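Local coordinates for tellurite resistance protein of COG3793 (PDB 2OU3) that belongs to the TerB tellurite-resistance family and binds zinc and an indole carbaldehyde, although its biochemical function remains undefined, at residues I31-K34 with S35-C39; E81-I84 with A85-P88; Q94-I97 with L98-I102. All blocks are in the same frame, centred on the assembly; numbering follows the deposited sequence.

Contact 1: I31-K34 with S35-C39; sequences IYMK and SVLTC. With I3A (1H-indole-3-carbaldehyde), chain E.
Y32 and V36 lie one helical turn apart, and the methyl group CG2 of V36 rests on the phenol ring in a CH-pi contact. V36 CG2 lies 4.0 Å from the centroid of the Y32 ring, 21° off the ring normal, and is 3.8 Å from Y32 CE2. The opposite face of the same ring carries the bound 1H-indole-3-carbaldehyde, whose C2 sits over the ring centre and whose N approaches Y32 CE1 to 3.3 Å. The phenol is thus sandwiched between ligand and valine, which probably restricts its rotation. Its CG stands anti to the backbone N (chi1 173°), a setting that lays the ring alongside the next turn, and its hydroxyl reaches D96 and S100 of helix 94-106.

This is the dense, buried flank of helix 26-41. On the partly exposed flank, K34 runs out extended beyond CG, and its ammonium group forms a salt bridge with D70 instead of meeting the following turn; I31 is also partly exposed, though it packs on V83 and R86 at the end of helix 80-84.

On the side facing helix 80-84, two hydroxyls fold back onto the backbone. S35 OG donates to I31 O at 2.9 Å from above the carbonyl plane, while S35 N bonds to the same oxygen from the other face. T38 repeats the pattern: its OG1 gives a 2.7 Å bond to K34 O, which also accepts T38 N.

Two carbonyl oxygens therefore each accept a pair of donors, and the buried hydroxyls of S35 and T38 find acceptors within their own helix. The chemistry implies a helix that settles these polar groups internally, leaving an aromatic surface for an indole ring and a phenol oxygen for a polar network in the pocket.

Contact 2: E81-I84 with A85-P88; sequences EEVI and ARSP
The guanidinium group of R86 folds back over V83, so that a charged side chain in the loop lies across the final turn of the short helix before it. V83 CA sits above the centre of the guanidinium plane, and V83 CG2 lies 4.0 Å from R86 NH1 on that face. The stem follows the same course: R86 CB is 3.2 Å from V83 O, and the chain then runs extended from CG to NE along the helix end.

Backbone bonds fix the origin of this side chain. R86 N donates to V83 O at 3.0 Å, and S87 N donates to I84 O at 3.2 Å, closing a type I beta turn from I84 to S87. Each of these two links spans three residues, and the donor stands well above the carbonyl plane; the four-residue link that precedes them, A85 N to E81 O, is weak at 3.4 Å. The pattern marks a helix giving way to a turn.

Further out, two acids probably help to place the arginine. A water at the in-plane edge of the guanidinium donates to E82 OE1 (2.7 Å) and accepts a longer bond from R86 NH2 (3.3 Å), bridging charges that do not touch, while a direct salt bridge joins R86 NH2 to E78. At the end of the turn, S87 OG bonds to D28 and to the backbone N of V90; S91 OG ties together the two ends of the turn, bonding to I84 O and S87 O.

The inner side of this helix end packs on two longer helices: V83 and I84 lie against S35 of helix 26-41, whose I31 packs on R86 and S87, and I84 reaches helix 94-106 through Q94 and I97.

Contact 3: Q94-I97 with L98-I102; sequences QRDI and LLSAI. With I3A (1H-indole-3-carbaldehyde), chain E.
D96 and S100 project from successive turns of helix 94-106 toward the same pocket, yet their side chains meet through a water. That water donates to D96 OD1 at 2.7 Å and lies 3.1 Å from S100 OG, whereas the two side-chain oxygens, D96 OD1 and S100 OG, remain 4.1 Å apart. The D96 carboxylate is swung out with CG anti to the backbone N (chi1 -179°), which brings it to the ligand; its two oxygens then take different partners. OD2 receives the indole N-H of the ligand in a nearly straight bond (2.8 Å, 165°) and is also bonded to the hydroxyl of Y155 from the second subunit. OD1 is also hydrogen-bonded to the hydroxyl of Y32, which bonds to S100 OG as well.

The remaining side chains fan out around the helix. I97 leans on V90 and helix 26-41; L98 enters the core beside helices 113-126 and 130-154. R95 and L99 both reach the second subunit, where R95 NH1 bonds to the L153 carbonyl. The arrangement is that of a largely buried helix of a TerB-family helical domain, contributing an aspartate to a ligand pocket at a subunit interface.

In the fold
Along the chain the contacts come in order, contact 1 on helix 26-41, contact 2 at the end of helix 80-84 and contact 3 on helix 94-106, all in the helical TerB-family part of the chain. Contacts 1 and 3 have centres about 9 Å apart, share the indole ligand, and also pack through C39 against L98 and A101. Contact 2 is more peripheral: its centre is about 10 Å from that of contact 1 and about 15 Å from that of contact 3, yet S35 and I97 both touch I84. Helix 26-41 thus packs with the consecutive helices 80-84 and 94-106; helices 26-41 and 94-106 contribute residues to the pocket, while the end of helix 80-84 packs against both.

Contact 1: I31-K34 with S35-C39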
loop_
_atom_site.group_PDB
_atom_site.type_symbol
_atom_site.label_atom_id
_atom_site.label_comp_id
_atom_site.label_asym_id
_atom_site.label_seq_id
_atom_site.Cartn_x
_atom_site.Cartn_y
_atom_site.Cartn_z
ATOM N N ILE A 31 12.152 -15.188 4.004
ATOM C CA ILE A 31 13.422 -15.148 3.277
ATOM C C ILE A 31 13.593 -13.799 2.555
ATOM O O ILE A 31 14.657 -13.161 2.639
ATOM C CB ILE A 31 13.550 -16.351 2.302
ATOM C CG1 ILE A 31 13.631 -17.674 3.072
ATOM C CG2 ILE A 31 14.801 -16.231 1.442
ATOM C CD1 ILE A 31 13.329 -18.902 2.218
ATOM N N TYR A 32 12.524 -13.335 1.906
ATOM C CA TYR A 32 12.542 -12.039 1.235
ATOM C C TYR A 32 12.897 -10.915 2.209
ATOM O O TYR A 32 13.801 -10.105 1.933
ATOM C CB TYR A 32 11.192 -11.759 0.604
ATOM C CG TYR A 32 11.024 -10.358 0.025
ATOM C CD1 TYR A 32 11.474 -10.055 -1.249
ATOM C CD2 TYR A 32 10.404 -9.347 0.757
ATOM C CE1 TYR A 32 11.322 -8.781 -1.782
ATOM C CE2 TYR A 32 10.249 -8.084 0.238
ATOM C CZ TYR A 32 10.681 -7.799 -1.031
ATOM O OH TYR A 32 10.492 -6.531 -1.533
HETATM N N MSE A 33 12.227 -10.874 3.357
HETATM C CA MSE A 33 12.469 -9.826 4.357
HETATM C C MSE A 33 13.843 -9.931 4.973
HETATM O O MSE A 33 14.473 -8.921 5.244
HETATM C CB MSE A 33 11.424 -9.833 5.469
HETATM C CG MSE A 33 10.131 -9.206 5.073
HETATM SE SE MSE A 33 10.330 -7.383 4.417
HETATM C CE MSE A 33 11.554 -6.764 5.646
ATOM N N LYS A 34 14.325 -11.161 5.206
ATOM C CA LYS A 34 15.696 -11.345 5.668
ATOM C C LYS A 34 16.688 -10.776 4.661
ATOM O O LYS A 34 17.679 -10.177 5.028
ATOM C CB LYS A 34 16.012 -12.828 5.969
ATOM C CG LYS A 34 15.337 -13.296 7.275
ATOM C CD LYS A 34 15.380 -14.790 7.526
ATOM C CE LYS A 34 14.807 -15.122 8.919
ATOM N NZ LYS A 34 14.878 -16.573 9.266
ATOM N N SER A 35 16.406 -10.960 3.375
ATOM C CA SER A 35 17.262 -10.422 2.326
ATOM C C SER A 35 17.268 -8.891 2.381
ATOM O O SER A 35 18.302 -8.231 2.260
ATOM C CB SER A 35 16.744 -10.881 0.971
ATOM O OG SER A 35 16.774 -12.275 0.916
ATOM N N VAL A 36 16.080 -8.337 2.555
ATOM C CA VAL A 36 15.887 -6.896 2.585
ATOM C C VAL A 36 16.652 -6.316 3.756
ATOM O O VAL A 36 17.370 -5.319 3.594
ATOM C CB VAL A 36 14.383 -6.531 2.684
ATOM C CG1 VAL A 36 14.197 -5.050 3.134
ATOM C CG2 VAL A 36 13.662 -6.806 1.345
ATOM N N LEU A 37 16.512 -6.934 4.936
ATOM C CA LEU A 37 17.219 -6.467 6.119
ATOM C C LEU A 37 18.725 -6.589 5.960
ATOM O O LEU A 37 19.467 -5.670 6.345
ATOM C CB LEU A 37 16.785 -7.234 7.369
ATOM C CG LEU A 37 15.345 -7.032 7.809
ATOM C CD1 LEU A 37 15.017 -8.004 8.925
ATOM C CD2 LEU A 37 15.147 -5.563 8.227
ATOM N N THR A 38 19.187 -7.708 5.395
ATOM C CA THR A 38 20.605 -7.864 5.107
ATOM C C THR A 38 21.101 -6.737 4.193
ATOM O O THR A 38 22.164 -6.170 4.415
ATOM C CB THR A 38 20.901 -9.197 4.420
ATOM O OG1 THR A 38 20.345 -10.239 5.202
ATOM C CG2 THR A 38 22.392 -9.422 4.269
ATOM N N CYS A 39 20.319 -6.451 3.166
ATOM C CA CYS A 39 20.634 -5.431 2.185
ATOM C C CYS A 39 20.697 -4.033 2.818
ATOM O O CYS A 39 21.650 -3.305 2.604
ATOM C CB CYS A 39 19.585 -5.486 1.059
ATOM S SG CYS A 39 20.047 -4.854 -0.557
HETATM O O I3A E . 6.575 -11.986 0.389
HETATM C "C3'" I3A E . 6.685 -10.859 -0.089
HETATM C C3 I3A E . 7.486 -10.716 -1.330
HETATM C C2 I3A E . 7.641 -9.538 -2.009
HETATM N N I3A E . 8.421 -9.797 -3.113
HETATM C C8 I3A E . 8.776 -11.097 -3.174
HETATM C C9 I3A E . 8.193 -11.798 -2.023
HETATM C C4 I3A E . 8.368 -13.180 -1.850
HETATM C C5 I3A E . 9.137 -13.860 -2.763
HETATM C C6 I3A E . 9.701 -13.214 -3.876
HETATM C C7 I3A E . 9.510 -11.854 -4.066
#

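Contact 2: E81-I84 with A85-P88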
loop_
_atom_site.group_PDB
_atom_site.type_symbol
_atom_site.label_atom_id
_atom_site.label_comp_id
_atom_site.label_asym_id
_atom_site.label_seq_id
_atom_site.Cartn_x
_atom_site.Cartn_y
_atom_site.Cartn_z
ATOM N N GLU A 81 23.853 -13.328 -0.672
ATOM C CA GLU A 81 23.704 -14.344 -1.733
ATOM C C GLU A 81 23.267 -15.702 -1.213
ATOM O O GLU A 81 22.611 -16.469 -1.913
ATOM C CB GLU A 81 25.011 -14.499 -2.523
ATOM C CG GLU A 81 26.209 -15.056 -1.723
ATOM C CD GLU A 81 27.048 -13.978 -1.013
ATOM O OE1 GLU A 81 26.578 -12.827 -0.837
ATOM O OE2 GLU A 81 28.187 -14.314 -0.617
ATOM N N GLU A 82 23.679 -16.035 0.004
ATOM C CA GLU A 82 23.257 -17.295 0.624
ATOM C C GLU A 82 21.793 -17.238 1.064
ATOM O O GLU A 82 21.063 -18.219 0.947
ATOM C CB GLU A 82 24.135 -17.645 1.814
ATOM C CG GLU A 82 25.619 -17.836 1.435
ATOM C CD GLU A 82 26.468 -18.373 2.595
ATOM O OE1 GLU A 82 25.904 -18.681 3.676
ATOM O OE2 GLU A 82 27.705 -18.455 2.430
ATOM N N VAL A 83 21.368 -16.096 1.562
ATOM C CA VAL A 83 19.994 -15.946 1.978
ATOM C C VAL A 83 19.037 -16.138 0.789
ATOM O O VAL A 83 18.075 -16.921 0.870
ATOM C CB VAL A 83 19.789 -14.608 2.707
ATOM C CG1 VAL A 83 18.307 -14.440 3.105
ATOM C CG2 VAL A 83 20.660 -14.570 3.954
ATOM N N ILE A 84 19.299 -15.424 -0.305
ATOM C CA ILE A 84 18.381 -15.436 -1.450
ATOM C C ILE A 84 18.287 -16.817 -2.070
ATOM O O ILE A 84 17.224 -17.216 -2.554
ATOM C CB ILE A 84 18.674 -14.330 -2.532
ATOM C CG1 ILE A 84 19.972 -14.623 -3.320
ATOM C CG2 ILE A 84 18.677 -12.926 -1.883
ATOM C CD1 ILE A 84 20.133 -13.844 -4.652
ATOM N N ALA A 85 19.375 -17.568 -1.987
ATOM C CA ALA A 85 19.456 -18.916 -2.563
ATOM C C ALA A 85 18.615 -19.955 -1.787
ATOM O O ALA A 85 18.414 -21.075 -2.235
ATOM C CB ALA A 85 20.946 -19.378 -2.656
ATOM N N ARG A 86 18.070 -19.550 -0.646
ATOM C CA ARG A 86 17.163 -20.396 0.096
ATOM C C ARG A 86 15.825 -20.567 -0.609
ATOM O O ARG A 86 15.089 -21.498 -0.293
ATOM C CB ARG A 86 16.978 -19.889 1.529
ATOM C CG ARG A 86 18.229 -20.028 2.360
ATOM C CD ARG A 86 18.104 -19.383 3.740
ATOM N NE ARG A 86 19.438 -19.214 4.289
ATOM C CZ ARG A 86 19.788 -18.362 5.247
ATOM N NH1 ARG A 86 18.904 -17.565 5.840
ATOM N NH2 ARG A 86 21.070 -18.315 5.585
ATOM N N SER A 87 15.517 -19.702 -1.583
ATOM C CA SER A 87 14.255 -19.777 -2.309
ATOM C C SER A 87 14.380 -19.464 -3.792
ATOM O O SER A 87 14.914 -18.407 -4.157
ATOM C CB SER A 87 13.317 -18.753 -1.714
ATOM O OG SER A 87 12.194 -18.539 -2.548
ATOM N N PRO A 88 13.828 -20.323 -4.666
ATOM C CA PRO A 88 13.845 -19.955 -6.094
ATOM C C PRO A 88 13.085 -18.683 -6.428
ATOM O O PRO A 88 13.420 -18.033 -7.424
ATOM C CB PRO A 88 13.157 -21.132 -6.783
ATOM C CG PRO A 88 13.316 -22.288 -5.801
ATOM C CD PRO A 88 13.188 -21.629 -4.450
HETATM O O HOH W 1 23.731 -19.967 4.634
#

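Contact 3: Q94-I97 with L98-I102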
loop_
_atom_site.group_PDB
_atom_site.type_symbol
_atom_site.label_atom_id
_atom_site.label_comp_id
_atom_site.label_asym_id
_atom_site.label_seq_id
_atom_site.Cartn_x
_atom_site.Cartn_y
_atom_site.Cartn_z
ATOM N N GLN A 94 15.703 -9.785 -7.030
ATOM C CA GLN A 94 16.847 -8.909 -6.727
ATOM C C GLN A 94 16.493 -7.423 -6.731
ATOM O O GLN A 94 16.864 -6.708 -5.815
ATOM C CB GLN A 94 18.017 -9.176 -7.677
ATOM C CG GLN A 94 18.753 -10.524 -7.433
ATOM C CD GLN A 94 18.096 -11.718 -8.103
ATOM O OE1 GLN A 94 16.996 -11.622 -8.668
ATOM N NE2 GLN A 94 18.765 -12.863 -8.026
ATOM N N ARG A 95 15.787 -6.953 -7.763
ATOM C CA ARG A 95 15.464 -5.523 -7.856
ATOM C C ARG A 95 14.432 -5.123 -6.802
ATOM O O ARG A 95 14.479 -4.043 -6.235
ATOM C CB ARG A 95 14.946 -5.163 -9.231
ATOM C CG ARG A 95 15.970 -5.385 -10.344
ATOM C CD ARG A 95 15.369 -4.988 -11.675
ATOM N NE ARG A 95 16.241 -5.334 -12.782
ATOM C CZ ARG A 95 16.067 -4.900 -14.026
ATOM N NH1 ARG A 95 15.054 -4.111 -14.352
ATOM N NH2 ARG A 95 16.920 -5.252 -14.940
ATOM N N ASP A 96 13.506 -6.033 -6.562
ATOM C CA ASP A 96 12.446 -5.884 -5.590
ATOM C C ASP A 96 13.074 -5.752 -4.185
ATOM O O ASP A 96 12.747 -4.854 -3.422
ATOM C CB ASP A 96 11.558 -7.117 -5.774
ATOM C CG ASP A 96 10.331 -7.167 -4.863
ATOM O OD1 ASP A 96 10.119 -6.280 -3.997
ATOM O OD2 ASP A 96 9.552 -8.141 -5.097
ATOM N N ILE A 97 14.006 -6.643 -3.866
ATOM C CA ILE A 97 14.684 -6.605 -2.597
ATOM C C ILE A 97 15.374 -5.224 -2.431
ATOM O O ILE A 97 15.300 -4.602 -1.370
ATOM C CB ILE A 97 15.785 -7.742 -2.507
ATOM C CG1 ILE A 97 15.151 -9.147 -2.347
ATOM C CG2 ILE A 97 16.791 -7.451 -1.368
ATOM C CD1 ILE A 97 16.079 -10.329 -2.794
ATOM N N LEU A 98 16.077 -4.793 -3.472
ATOM C CA LEU A 98 16.867 -3.530 -3.411
ATOM C C LEU A 98 15.982 -2.341 -3.136
ATOM O O LEU A 98 16.299 -1.502 -2.299
ATOM C CB LEU A 98 17.635 -3.323 -4.711
ATOM C CG LEU A 98 18.811 -2.351 -4.539
ATOM C CD1 LEU A 98 19.882 -3.196 -3.831
ATOM C CD2 LEU A 98 19.370 -1.786 -5.827
ATOM N N LEU A 99 14.850 -2.268 -3.847
ATOM C CA LEU A 99 13.906 -1.194 -3.686
ATOM C C LEU A 99 13.337 -1.141 -2.283
ATOM O O LEU A 99 13.262 -0.087 -1.687
ATOM C CB LEU A 99 12.784 -1.270 -4.745
ATOM C CG LEU A 99 11.732 -0.149 -4.630
ATOM C CD1 LEU A 99 12.341 1.245 -4.803
ATOM C CD2 LEU A 99 10.554 -0.375 -5.608
ATOM N N SER A 100 12.942 -2.274 -1.740
ATOM C CA SER A 100 12.490 -2.312 -0.341
ATOM C C SER A 100 13.610 -1.891 0.610
ATOM O O SER A 100 13.372 -1.164 1.558
ATOM C CB SER A 100 11.993 -3.717 0.018
ATOM O OG SER A 100 10.772 -3.999 -0.666
ATOM N N ALA A 101 14.841 -2.331 0.334
ATOM C CA ALA A 101 15.994 -1.946 1.150
ATOM C C ALA A 101 16.230 -0.432 1.144
ATOM O O ALA A 101 16.531 0.176 2.181
ATOM C CB ALA A 101 17.261 -2.662 0.667
ATOM N N ILE A 102 16.055 0.175 -0.024
ATOM C CA ILE A 102 16.134 1.645 -0.152
ATOM C C ILE A 102 15.083 2.312 0.715
ATOM O O ILE A 102 15.396 3.235 1.461
ATOM C CB ILE A 102 15.960 2.078 -1.618
ATOM C CG1 ILE A 102 17.177 1.627 -2.425
ATOM C CG2 ILE A 102 15.746 3.631 -1.737
ATOM C CD1 ILE A 102 16.963 1.588 -3.970
HETATM O O I3A E . 6.575 -11.986 0.389
HETATM C "C3'" I3A E . 6.685 -10.859 -0.089
HETATM C C3 I3A E . 7.486 -10.716 -1.330
HETATM C C2 I3A E . 7.641 -9.538 -2.009
HETATM N N I3A E . 8.421 -9.797 -3.113
HETATM C C8 I3A E . 8.776 -11.097 -3.174
HETATM C C9 I3A E . 8.193 -11.798 -2.023
HETATM C C4 I3A E . 8.368 -13.180 -1.850
HETATM C C5 I3A E . 9.137 -13.860 -2.763
HETATM C C6 I3A E . 9.701 -13.214 -3.876
HETATM C C7 I3A E . 9.510 -11.854 -4.066
HETATM O O HOH W 2 10.000 -3.590 -3.663
#